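Local coordinates for protein lovastatin nonaketide synthase, polyketide synthase component (Aspergillus terreus, PDB 7CPX) that builds the dihydromonacolin L backbone of lovastatin from nine malonyl-CoA units as a multidomain, iterative polyketide synthase, at residues I1985-S1995 and S2008-H2020. The protein carries 2 engineered substitutions. Residues are numbered along the deposited sequence; the frame is centred on the assembly and turned at random.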
# COMPACT_ATOMS: atom_id res chain seq x y z
N ILE A 1985 -51.47 -0.76 28.71
CA ILE A 1985 -50.93 -2.03 29.18
C ILE A 1985 -50.16 -1.89 30.49
O ILE A 1985 -49.70 -2.90 31.04
CB ILE A 1985 -50.01 -2.66 28.10
CG1 ILE A 1985 -49.82 -4.15 28.36
CG2 ILE A 1985 -48.67 -1.95 28.09
CD1 ILE A 1985 -49.03 -4.86 27.27
N GLY A 1986 -50.03 -0.67 31.01
CA GLY A 1986 -49.29 -0.47 32.24
C GLY A 1986 -47.81 -0.74 32.12
O GLY A 1986 -47.21 -1.26 33.07
N LEU A 1987 -47.20 -0.40 30.99
CA LEU A 1987 -45.76 -0.54 30.79
C LEU A 1987 -45.15 0.84 30.59
O LEU A 1987 -45.59 1.60 29.71
CB LEU A 1987 -45.46 -1.44 29.59
CG LEU A 1987 -43.99 -1.64 29.23
CD1 LEU A 1987 -43.17 -1.95 30.46
CD2 LEU A 1987 -43.83 -2.75 28.20
N GLN A 1988 -44.15 1.17 31.40
CA GLN A 1988 -43.53 2.49 31.38
C GLN A 1988 -42.68 2.63 30.13
O GLN A 1988 -41.56 2.12 30.06
CB GLN A 1988 -42.70 2.70 32.64
CG GLN A 1988 -42.07 4.08 32.75
CD GLN A 1988 -41.54 4.36 34.14
OE1 GLN A 1988 -42.31 4.61 35.07
NE2 GLN A 1988 -40.22 4.32 34.29
N VAL A 1989 -43.21 3.33 29.13
CA VAL A 1989 -42.54 3.52 27.85
C VAL A 1989 -41.85 4.87 27.85
O VAL A 1989 -42.49 5.90 28.12
CB VAL A 1989 -43.53 3.40 26.68
CG1 VAL A 1989 -42.85 3.76 25.38
CG2 VAL A 1989 -44.11 2.00 26.62
N HIS A 1990 -40.56 4.88 27.53
CA HIS A 1990 -39.79 6.10 27.35
C HIS A 1990 -39.53 6.30 25.87
O HIS A 1990 -39.31 5.33 25.14
CB HIS A 1990 -38.47 6.05 28.12
CG HIS A 1990 -38.63 5.84 29.59
ND1 HIS A 1990 -38.92 6.86 30.47
CD2 HIS A 1990 -38.54 4.71 30.35
CE1 HIS A 1990 -39.01 6.38 31.69
NE2 HIS A 1990 -38.78 5.08 31.65
N LEU A 1991 -39.56 7.55 25.43
CA LEU A 1991 -39.33 7.91 24.04
C LEU A 1991 -38.02 8.67 23.92
O LEU A 1991 -37.78 9.62 24.67
CB LEU A 1991 -40.47 8.76 23.48
CG LEU A 1991 -41.88 8.17 23.56
CD1 LEU A 1991 -42.86 9.07 22.83
CD2 LEU A 1991 -41.92 6.76 22.98
N ALA A 1992 -37.18 8.24 22.98
CA ALA A 1992 -35.93 8.93 22.67
C ALA A 1992 -35.92 9.24 21.18
O ALA A 1992 -36.22 8.37 20.36
CB ALA A 1992 -34.72 8.08 23.05
N THR A 1993 -35.58 10.48 20.84
CA THR A 1993 -35.53 10.92 19.45
C THR A 1993 -34.19 11.59 19.18
O THR A 1993 -33.68 12.35 20.00
CB THR A 1993 -36.67 11.90 19.14
OG1 THR A 1993 -36.62 12.27 17.75
CG2 THR A 1993 -36.56 13.15 19.99
N THR A 1994 -33.63 11.29 18.01
CA THR A 1994 -32.37 11.88 17.57
C THR A 1994 -32.58 13.08 16.66
O THR A 1994 -31.60 13.62 16.13
CB THR A 1994 -31.53 10.82 16.85
OG1 THR A 1994 -32.23 10.34 15.70
CG2 THR A 1994 -31.23 9.66 17.78
N SER A 1995 -33.82 13.50 16.46
CA SER A 1995 -34.11 14.65 15.61
C SER A 1995 -33.45 15.91 16.15
O SER A 1995 -33.60 16.25 17.33
CB SER A 1995 -35.62 14.85 15.50
OG SER A 1995 -35.93 15.96 14.66
N SER A 2008 -42.33 13.84 27.65
CA SER A 2008 -41.96 14.21 26.30
C SER A 2008 -40.83 13.33 25.78
O SER A 2008 -40.29 12.50 26.51
CB SER A 2008 -41.54 15.68 26.24
OG SER A 2008 -41.14 16.05 24.93
N TRP A 2009 -40.47 13.51 24.52
CA TRP A 2009 -39.39 12.74 23.92
C TRP A 2009 -38.06 13.10 24.57
O TRP A 2009 -37.78 14.27 24.85
CB TRP A 2009 -39.31 13.00 22.42
CG TRP A 2009 -40.41 12.36 21.63
CD1 TRP A 2009 -40.35 11.16 20.98
CD2 TRP A 2009 -41.73 12.87 21.41
NE1 TRP A 2009 -41.55 10.90 20.37
CE2 TRP A 2009 -42.41 11.93 20.62
CE3 TRP A 2009 -42.39 14.03 21.81
CZ2 TRP A 2009 -43.73 12.12 20.21
CZ3 TRP A 2009 -43.70 14.21 21.41
CH2 TRP A 2009 -44.36 13.26 20.62
N LEU A 2010 -37.24 12.08 24.81
CA LEU A 2010 -35.87 12.28 25.28
C LEU A 2010 -35.01 12.62 24.07
O LEU A 2010 -34.55 11.73 23.35
CB LEU A 2010 -35.36 11.04 26.01
CG LEU A 2010 -33.90 11.08 26.47
CD1 LEU A 2010 -33.64 12.29 27.36
CD2 LEU A 2010 -33.54 9.80 27.19
N THR A 2011 -34.79 13.91 23.85
CA THR A 2011 -34.13 14.39 22.63
C THR A 2011 -32.65 14.05 22.70
O THR A 2011 -31.80 14.88 23.03
CB THR A 2011 -34.35 15.89 22.45
OG1 THR A 2011 -33.93 16.58 23.63
CG2 THR A 2011 -35.82 16.18 22.18
N LEU A 2012 -32.33 12.80 22.37
CA LEU A 2012 -30.95 12.37 22.26
C LEU A 2012 -30.36 12.88 20.95
O LEU A 2012 -30.98 13.64 20.21
CB LEU A 2012 -30.86 10.85 22.33
CG LEU A 2012 -31.39 10.19 23.61
CD1 LEU A 2012 -31.25 8.68 23.51
CD2 LEU A 2012 -30.65 10.71 24.83
N HIS A 2013 -29.13 12.47 20.68
CA HIS A 2013 -28.45 12.83 19.44
C HIS A 2013 -27.58 11.67 19.00
O HIS A 2013 -26.99 10.98 19.84
CB HIS A 2013 -27.58 14.08 19.63
CG HIS A 2013 -27.16 14.72 18.34
ND1 HIS A 2013 -26.27 14.14 17.48
CD2 HIS A 2013 -27.52 15.90 17.78
CE1 HIS A 2013 -26.09 14.93 16.43
NE2 HIS A 2013 -26.84 16.00 16.59
N ALA A 2014 -27.51 11.45 17.70
CA ALA A 2014 -26.62 10.43 17.18
C ALA A 2014 -25.18 10.77 17.54
O ALA A 2014 -24.82 11.94 17.69
CB ALA A 2014 -26.77 10.30 15.66
N ARG A 2015 -24.36 9.74 17.69
CA ARG A 2015 -22.96 9.87 18.10
C ARG A 2015 -22.82 10.37 19.53
O ARG A 2015 -21.75 10.86 19.91
CB ARG A 2015 -22.19 10.78 17.14
CG ARG A 2015 -21.94 10.16 15.78
CD ARG A 2015 -21.90 11.22 14.69
NE ARG A 2015 -23.24 11.51 14.18
CZ ARG A 2015 -23.85 10.80 13.24
NH1 ARG A 2015 -23.29 9.73 12.71
NH2 ARG A 2015 -25.06 11.17 12.84
N ASP A 2016 -23.87 10.26 20.34
CA ASP A 2016 -23.77 10.64 21.74
C ASP A 2016 -22.88 9.66 22.50
O ASP A 2016 -22.82 8.47 22.19
CB ASP A 2016 -25.16 10.67 22.39
CG ASP A 2016 -25.78 12.06 22.36
OD1 ASP A 2016 -25.04 13.04 22.57
OD2 ASP A 2016 -27.00 12.16 22.14
N THR A 2017 -22.18 10.19 23.50
CA THR A 2017 -21.26 9.37 24.28
C THR A 2017 -22.02 8.46 25.24
O THR A 2017 -23.14 8.76 25.67
CB THR A 2017 -20.30 10.26 25.08
OG1 THR A 2017 -21.03 10.95 26.10
CG2 THR A 2017 -19.63 11.27 24.17
N ASP A 2018 -21.39 7.33 25.57
CA ASP A 2018 -22.01 6.39 26.50
C ASP A 2018 -22.21 7.03 27.87
O ASP A 2018 -23.20 6.73 28.56
CB ASP A 2018 -21.16 5.13 26.62
CG ASP A 2018 -19.77 5.41 27.14
OD1 ASP A 2018 -19.25 6.52 26.88
OD2 ASP A 2018 -19.19 4.53 27.80
N TRP A 2019 -21.28 7.89 28.30
CA TRP A 2019 -21.43 8.56 29.58
C TRP A 2019 -22.67 9.45 29.59
O TRP A 2019 -23.42 9.49 30.57
CB TRP A 2019 -20.18 9.38 29.89
CG TRP A 2019 -20.30 10.23 31.11
CD1 TRP A 2019 -19.94 9.89 32.38
CD2 TRP A 2019 -20.81 11.56 31.17
NE1 TRP A 2019 -20.20 10.93 33.23
CE2 TRP A 2019 -20.74 11.97 32.52
CE3 TRP A 2019 -21.33 12.45 30.23
CZ2 TRP A 2019 -21.16 13.23 32.94
CZ3 TRP A 2019 -21.75 13.69 30.65
CH2 TRP A 2019 -21.66 14.07 31.99
N HIS A 2020 -22.90 10.19 28.50
CA HIS A 2020 -24.09 11.03 28.41
C HIS A 2020 -25.35 10.18 28.46
O HIS A 2020 -26.34 10.56 29.11
CB HIS A 2020 -24.05 11.85 27.12
CG HIS A 2020 -25.31 12.61 26.86
ND1 HIS A 2020 -25.65 13.76 27.54
CD2 HIS A 2020 -26.32 12.39 25.98
CE1 HIS A 2020 -26.81 14.21 27.10
NE2 HIS A 2020 -27.23 13.40 26.15
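Leu1991 runs alongside Trp2009 and lays its CD1 methyl on one face of the indole, a CH-pi contact. This CD1 sits over the five-membered ring, 3.7 Å from the centroid and shifted toward the rim. The CB of Leu1991 adds to this cover at Trp2009 CD1, 3.5 Å away. With chi1 at -57°, Leu1991 CG is anti to the carbonyl carbon, which places the methyl over the ring. Thr1993, two residues on, meets the base of the same indole. Its CG2 rests in the notch bordered by Trp2009 CB (3.7 Å) and Thr2011 CG2 (3.8 Å). The Thr1993 hydroxyl instead takes a weak bond from the backbone N of Ser1995.

Ala1992 and Leu2010 lie on the opposite face, where Leu2012, from the loop that follows, joins them. Ala1992 CB is a low bump, met by Leu2012 CD1 at 3.6 Å and more loosely by Leu2010 CB. The CD1 branch of Leu2012 comes down on the alanine methyl. Leu2012 also touches Met2048 of helix 2041-2051, and Thr1994 packs on the same helix.

Two backbone hydrogen bonds clamp Leu2010 to the strand. Leu2010 N donates to Leu1991 O, and Leu2010 O accepts from Thr1993 N at 3.0 Å. After Thr2011, the centre of an inverse gamma turn, the chain passes into a type II turn, His2013 to Asp2016. There Arg2015 forms a salt bridge with Glu1021 of the second subunit. Strand 1988-1993 pairs on its other edge with strand 1964-1968. The short, weakly bonded strand 2010-2011 is an outermost strand of a five-stranded parallel sheet, order 3-2-1-4-5, the order of the Rossmann-like alpha/beta fold.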